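DUF871 domain-containing protein (Enterococcus faecalis, PDB 2P0O) is of unknown function but is probably a 6-phospho-N-acetylmuramidase that acts on a sugar phosphate derived from peptidoglycan. Local coordinates at residues E73-R77 with A78-F82; Y254-R257 with I258-T261. All blocks are in the same frame, centred on the assembly; numbering follows the deposited sequence.

Interaction 1: residues E73-R77 with A78-F82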
loop_
_atom_site.group_PDB
_atom_site.type_symbol
_atom_site.label_atom_id
_atom_site.label_comp_id
_atom_site.label_asym_id
_atom_site.label_seq_id
_atom_site.Cartn_x
_atom_site.Cartn_y
_atom_site.Cartn_z
ATOM N N GLU A 73 -24.278 12.860 -13.530
ATOM C CA GLU A 73 -25.620 12.287 -13.776
ATOM C C GLU A 73 -25.993 11.195 -12.783
ATOM O O GLU A 73 -27.120 11.169 -12.285
ATOM C CB GLU A 73 -25.767 11.762 -15.217
ATOM C CG GLU A 73 -26.305 12.788 -16.224
ATOM C CD GLU A 73 -27.212 13.855 -15.581
ATOM O OE1 GLU A 73 -28.348 13.533 -15.138
ATOM O OE2 GLU A 73 -26.774 15.026 -15.518
ATOM N N ALA A 74 -25.042 10.308 -12.493
ATOM C CA ALA A 74 -25.225 9.278 -11.472
ATOM C C ALA A 74 -25.496 9.865 -10.078
ATOM O O ALA A 74 -26.222 9.257 -9.276
ATOM C CB ALA A 74 -24.040 8.346 -11.440
ATOM N N LEU A 75 -24.926 11.041 -9.794
ATOM C CA LEU A 75 -25.167 11.738 -8.527
ATOM C C LEU A 75 -26.597 12.274 -8.435
ATOM O O LEU A 75 -27.252 12.117 -7.409
ATOM C CB LEU A 75 -24.174 12.884 -8.337
ATOM C CG LEU A 75 -24.346 13.720 -7.067
ATOM C CD1 LEU A 75 -23.856 12.955 -5.846
ATOM C CD2 LEU A 75 -23.633 15.062 -7.213
ATOM N N LYS A 76 -27.061 12.919 -9.503
ATOM C CA LYS A 76 -28.434 13.422 -9.568
ATOM C C LYS A 76 -29.433 12.275 -9.572
ATOM O O LYS A 76 -30.436 12.329 -8.868
ATOM C CB LYS A 76 -28.632 14.324 -10.786
ATOM C CG LYS A 76 -27.980 15.692 -10.632
ATOM C CD LYS A 76 -27.501 16.252 -11.971
ATOM C CE LYS A 76 -28.513 17.186 -12.607
ATOM N NZ LYS A 76 -27.912 17.888 -13.772
ATOM N N ARG A 77 -29.130 11.228 -10.339
ATOM C CA ARG A 77 -29.966 10.022 -10.388
ATOM C C ARG A 77 -29.784 9.139 -9.147
ATOM O O ARG A 77 -30.176 7.968 -9.133
ATOM C CB ARG A 77 -29.724 9.226 -11.682
ATOM C CG ARG A 77 -30.199 9.942 -12.944
ATOM C CD ARG A 77 -30.740 8.978 -14.003
ATOM N NE ARG A 77 -29.675 8.340 -14.779
ATOM C CZ ARG A 77 -29.144 7.149 -14.507
ATOM N NH1 ARG A 77 -28.175 6.667 -15.279
ATOM N NH2 ARG A 77 -29.571 6.439 -13.465
ATOM N N ALA A 78 -29.180 9.712 -8.110
ATOM C CA ALA A 78 -29.050 9.060 -6.809
ATOM C C ALA A 78 -29.798 9.892 -5.763
ATOM O O ALA A 78 -29.726 9.625 -4.554
ATOM C CB ALA A 78 -27.585 8.911 -6.436
ATOM N N GLY A 79 -30.509 10.909 -6.253
ATOM C CA GLY A 79 -31.319 11.783 -5.407
ATOM C C GLY A 79 -30.530 12.874 -4.712
ATOM O O GLY A 79 -31.094 13.687 -3.978
ATOM N N PHE A 80 -29.221 12.892 -4.937
ATOM C CA PHE A 80 -28.393 13.961 -4.428
ATOM C C PHE A 80 -28.224 15.056 -5.476
ATOM O O PHE A 80 -28.532 14.850 -6.665
ATOM C CB PHE A 80 -27.054 13.411 -3.961
ATOM C CG PHE A 80 -27.180 12.352 -2.896
ATOM C CD1 PHE A 80 -27.445 12.700 -1.574
ATOM C CD2 PHE A 80 -27.047 11.007 -3.214
ATOM C CE1 PHE A 80 -27.565 11.721 -0.586
ATOM C CE2 PHE A 80 -27.164 10.025 -2.237
ATOM C CZ PHE A 80 -27.423 10.381 -0.923
ATOM N N SER A 81 -27.806 16.238 -5.015
ATOM C CA SER A 81 -27.353 17.301 -5.911
ATOM C C SER A 81 -26.062 17.910 -5.358
ATOM O O SER A 81 -25.869 18.013 -4.126
ATOM C CB SER A 81 -28.429 18.375 -6.123
ATOM O OG SER A 81 -28.523 19.250 -5.009
ATOM N N PHE A 82 -25.182 18.305 -6.278
ATOM C CA PHE A 82 -23.881 18.849 -5.915
ATOM C C PHE A 82 -23.951 20.207 -5.170
ATOM O O PHE A 82 -23.004 20.617 -4.487
ATOM C CB PHE A 82 -23.013 18.965 -7.165
ATOM C CG PHE A 82 -21.557 18.999 -6.871
ATOM C CD1 PHE A 82 -20.855 17.817 -6.667
ATOM C CD2 PHE A 82 -20.883 20.205 -6.785
ATOM C CE1 PHE A 82 -19.499 17.832 -6.385
ATOM C CE2 PHE A 82 -19.533 20.233 -6.498
ATOM C CZ PHE A 82 -18.832 19.033 -6.304
#
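Leu-75 carries the apolar side of this helix end, and its two methyl groups divide the work. CD1 lies against CB of Phe-80 at 3.7 Å, while CD2 comes to the edge of the Phe-82 ring, in its plane, 4.0 Å from CD1 of that ring. The leucine side chain runs at about a right angle to both phenylalanines. Its CG stands opposite the backbone N (chi1 178°), which sends the branch out beside the helix to the chain that turns back past it. Ala-78 packs more closely on the backbone, its CB 3.2 Å from the carbonyl O of Ala-74.

Beneath these contacts the main chain closes on itself. Gly-79 N donates to Lys-76 O at 3.0 Å. The O of Leu-75 takes two weak bonds, from Ala-78 N at 3.2 Å and from Phe-80 N at 3.3 Å. A CA-H...O contact from Lys-76 CA to Phe-80 O, 3.2 Å long, adds to the closure. The exposed side chain of Lys-76, bent at chi2 and chi3, brings NZ to 3.5 Å from Glu-73 OE2 in a salt bridge along the last turn.

Farther out, Leu-75 and Phe-80 share Leu-88 of helix 86-91, and Phe-82 reaches Leu-96 and Met-98 of strand 95-98. The helix end is thereby tied to the next parts of the barrel. Gly-79, with its positive phi of 81°, is the C-prime residue, and the pair of bonds Phe-80 N to Leu-75 O and Gly-79 N to Lys-76 O defines a Schellman motif, here terminating helix 72-76 after the third strand of a TIM barrel.

Interaction 2: residues Y254-R257 with I258-T261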
loop_
_atom_site.group_PDB
_atom_site.type_symbol
_atom_site.label_atom_id
_atom_site.label_comp_id
_atom_site.label_asym_id
_atom_site.label_seq_id
_atom_site.Cartn_x
_atom_site.Cartn_y
_atom_site.Cartn_z
ATOM N N TYR A 254 21.817 -23.742 11.480
ATOM C CA TYR A 254 21.834 -22.336 11.850
ATOM C C TYR A 254 20.528 -21.628 11.571
ATOM O O TYR A 254 20.451 -20.396 11.685
ATOM C CB TYR A 254 23.024 -21.627 11.198
ATOM C CG TYR A 254 24.283 -22.358 11.537
ATOM C CD1 TYR A 254 24.720 -22.438 12.868
ATOM C CD2 TYR A 254 24.993 -23.056 10.564
ATOM C CE1 TYR A 254 25.870 -23.158 13.213
ATOM C CE2 TYR A 254 26.148 -23.783 10.903
ATOM C CZ TYR A 254 26.574 -23.825 12.223
ATOM O OH TYR A 254 27.698 -24.528 12.566
ATOM N N LEU A 255 19.500 -22.398 11.231
ATOM C CA LEU A 255 18.206 -21.811 10.910
ATOM C C LEU A 255 17.624 -21.015 12.086
ATOM O O LEU A 255 17.146 -19.893 11.894
ATOM C CB LEU A 255 17.211 -22.860 10.393
ATOM C CG LEU A 255 15.821 -22.355 9.943
ATOM C CD1 LEU A 255 15.861 -21.340 8.820
ATOM C CD2 LEU A 255 14.866 -23.512 9.578
ATOM N N LYS A 256 17.689 -21.585 13.287
ATOM C CA LYS A 256 17.122 -20.962 14.491
ATOM C C LYS A 256 17.833 -19.689 14.894
ATOM O O LYS A 256 17.223 -18.804 15.487
ATOM C CB LYS A 256 17.112 -21.939 15.665
ATOM C CG LYS A 256 16.354 -23.197 15.332
ATOM C CD LYS A 256 15.537 -23.778 16.492
ATOM C CE LYS A 256 14.344 -24.559 15.914
ATOM N NZ LYS A 256 13.764 -23.809 14.716
ATOM N N ARG A 257 19.125 -19.604 14.587
ATOM C CA ARG A 257 19.876 -18.396 14.834
ATOM C C ARG A 257 19.363 -17.290 13.967
ATOM O O ARG A 257 19.407 -16.128 14.367
ATOM C CB ARG A 257 21.357 -18.578 14.495
ATOM C CG ARG A 257 22.213 -18.887 15.659
ATOM C CD ARG A 257 23.657 -18.646 15.314
ATOM N NE ARG A 257 24.500 -19.213 16.361
ATOM C CZ ARG A 257 25.614 -18.653 16.827
ATOM N NH1 ARG A 257 26.296 -19.271 17.798
ATOM N NH2 ARG A 257 26.050 -17.488 16.333
ATOM N N ILE A 258 18.927 -17.619 12.757
ATOM C CA ILE A 258 18.515 -16.542 11.872
ATOM C C ILE A 258 17.034 -16.192 11.905
ATOM O O ILE A 258 16.669 -15.107 11.480
ATOM C CB ILE A 258 19.126 -16.611 10.411
ATOM C CG1 ILE A 258 18.165 -17.128 9.324
ATOM C CG2 ILE A 258 20.572 -17.200 10.366
ATOM C CD1 ILE A 258 17.125 -17.982 9.653
ATOM N N LEU A 259 16.197 -17.098 12.391
ATOM C CA LEU A 259 14.774 -16.803 12.576
ATOM C C LEU A 259 14.630 -15.808 13.741
ATOM O O LEU A 259 15.354 -15.911 14.723
ATOM C CB LEU A 259 13.995 -18.094 12.853
ATOM C CG LEU A 259 13.797 -19.089 11.684
ATOM C CD1 LEU A 259 13.210 -20.386 12.170
ATOM C CD2 LEU A 259 12.935 -18.516 10.522
ATOM N N GLY A 260 13.712 -14.850 13.626
ATOM C CA GLY A 260 13.539 -13.799 14.633
ATOM C C GLY A 260 13.789 -12.394 14.086
ATOM O O GLY A 260 13.861 -12.190 12.864
ATOM N N THR A 261 13.955 -11.435 15.000
ATOM C CA THR A 261 14.124 -10.025 14.662
ATOM C C THR A 261 15.582 -9.626 14.547
ATOM O O THR A 261 16.382 -9.922 15.425
ATOM C CB THR A 261 13.450 -9.116 15.715
ATOM O OG1 THR A 261 12.073 -9.452 15.781
ATOM C CG2 THR A 261 13.570 -7.622 15.344
#
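The carbonyl O of Leu-255 is gripped by two backbone N-H groups at the end of a single helical turn. Leu-259 N lies 3.0 Å from it, whereas Ile-258 N, also 3.0 Å from Leu-255 O, makes a weak bond. Ile-258 N is itself shared, with a second weak bond to Tyr-254 O.

Around these bonds the aliphatic groups gather. CG of Leu-255 meets CD1 of Leu-259 at 4.0 Å, the two side chains passing at a slant. Leu-255 arrives there because its CG is turned away from the backbone N (chi1 -177°), which swings its methyls toward the residues that follow. CG of Leu-259 also lies 3.5 Å from Leu-255 O. The placement of Ile-258 CD1 beside the same leucine is doubtful, since it comes too near that oxygen for a methyl.

Outward, Ile-258 rests on Val-305, Leu-259 on Val-247, and the Tyr-254 hydroxyl bonds to Glu-293 N. Gly-260 then pairs by backbone hydrogen bonds with Leu-357. This is a short helix-to-strand junction, with Tyr-254 at the N-cap position, leading into edge strand 260-263 of the C-terminal domain, which belongs by sequence to a probably cyclophilin-like family.

How the interactions relate
Both interactions show how a chain leaves a short helix, with a leucine carbonyl taking two N-H groups beside that leucine's own methyls, yet the exits differ. In 73-82 a glycine turns the chain back and two aromatic residues line the way to another helix; in 254-261 the apolar side-chain contacts are aliphatic and the chain straightens into a strand. Each is partly buried, with charged residues on its exposed flank, although the salt bridge belongs to interaction 1 alone. They hold no element in common: one lies in the barrel domain, the other in the C-terminal domain, on opposite sides of the chain's centre, their own centres about 58 Å apart.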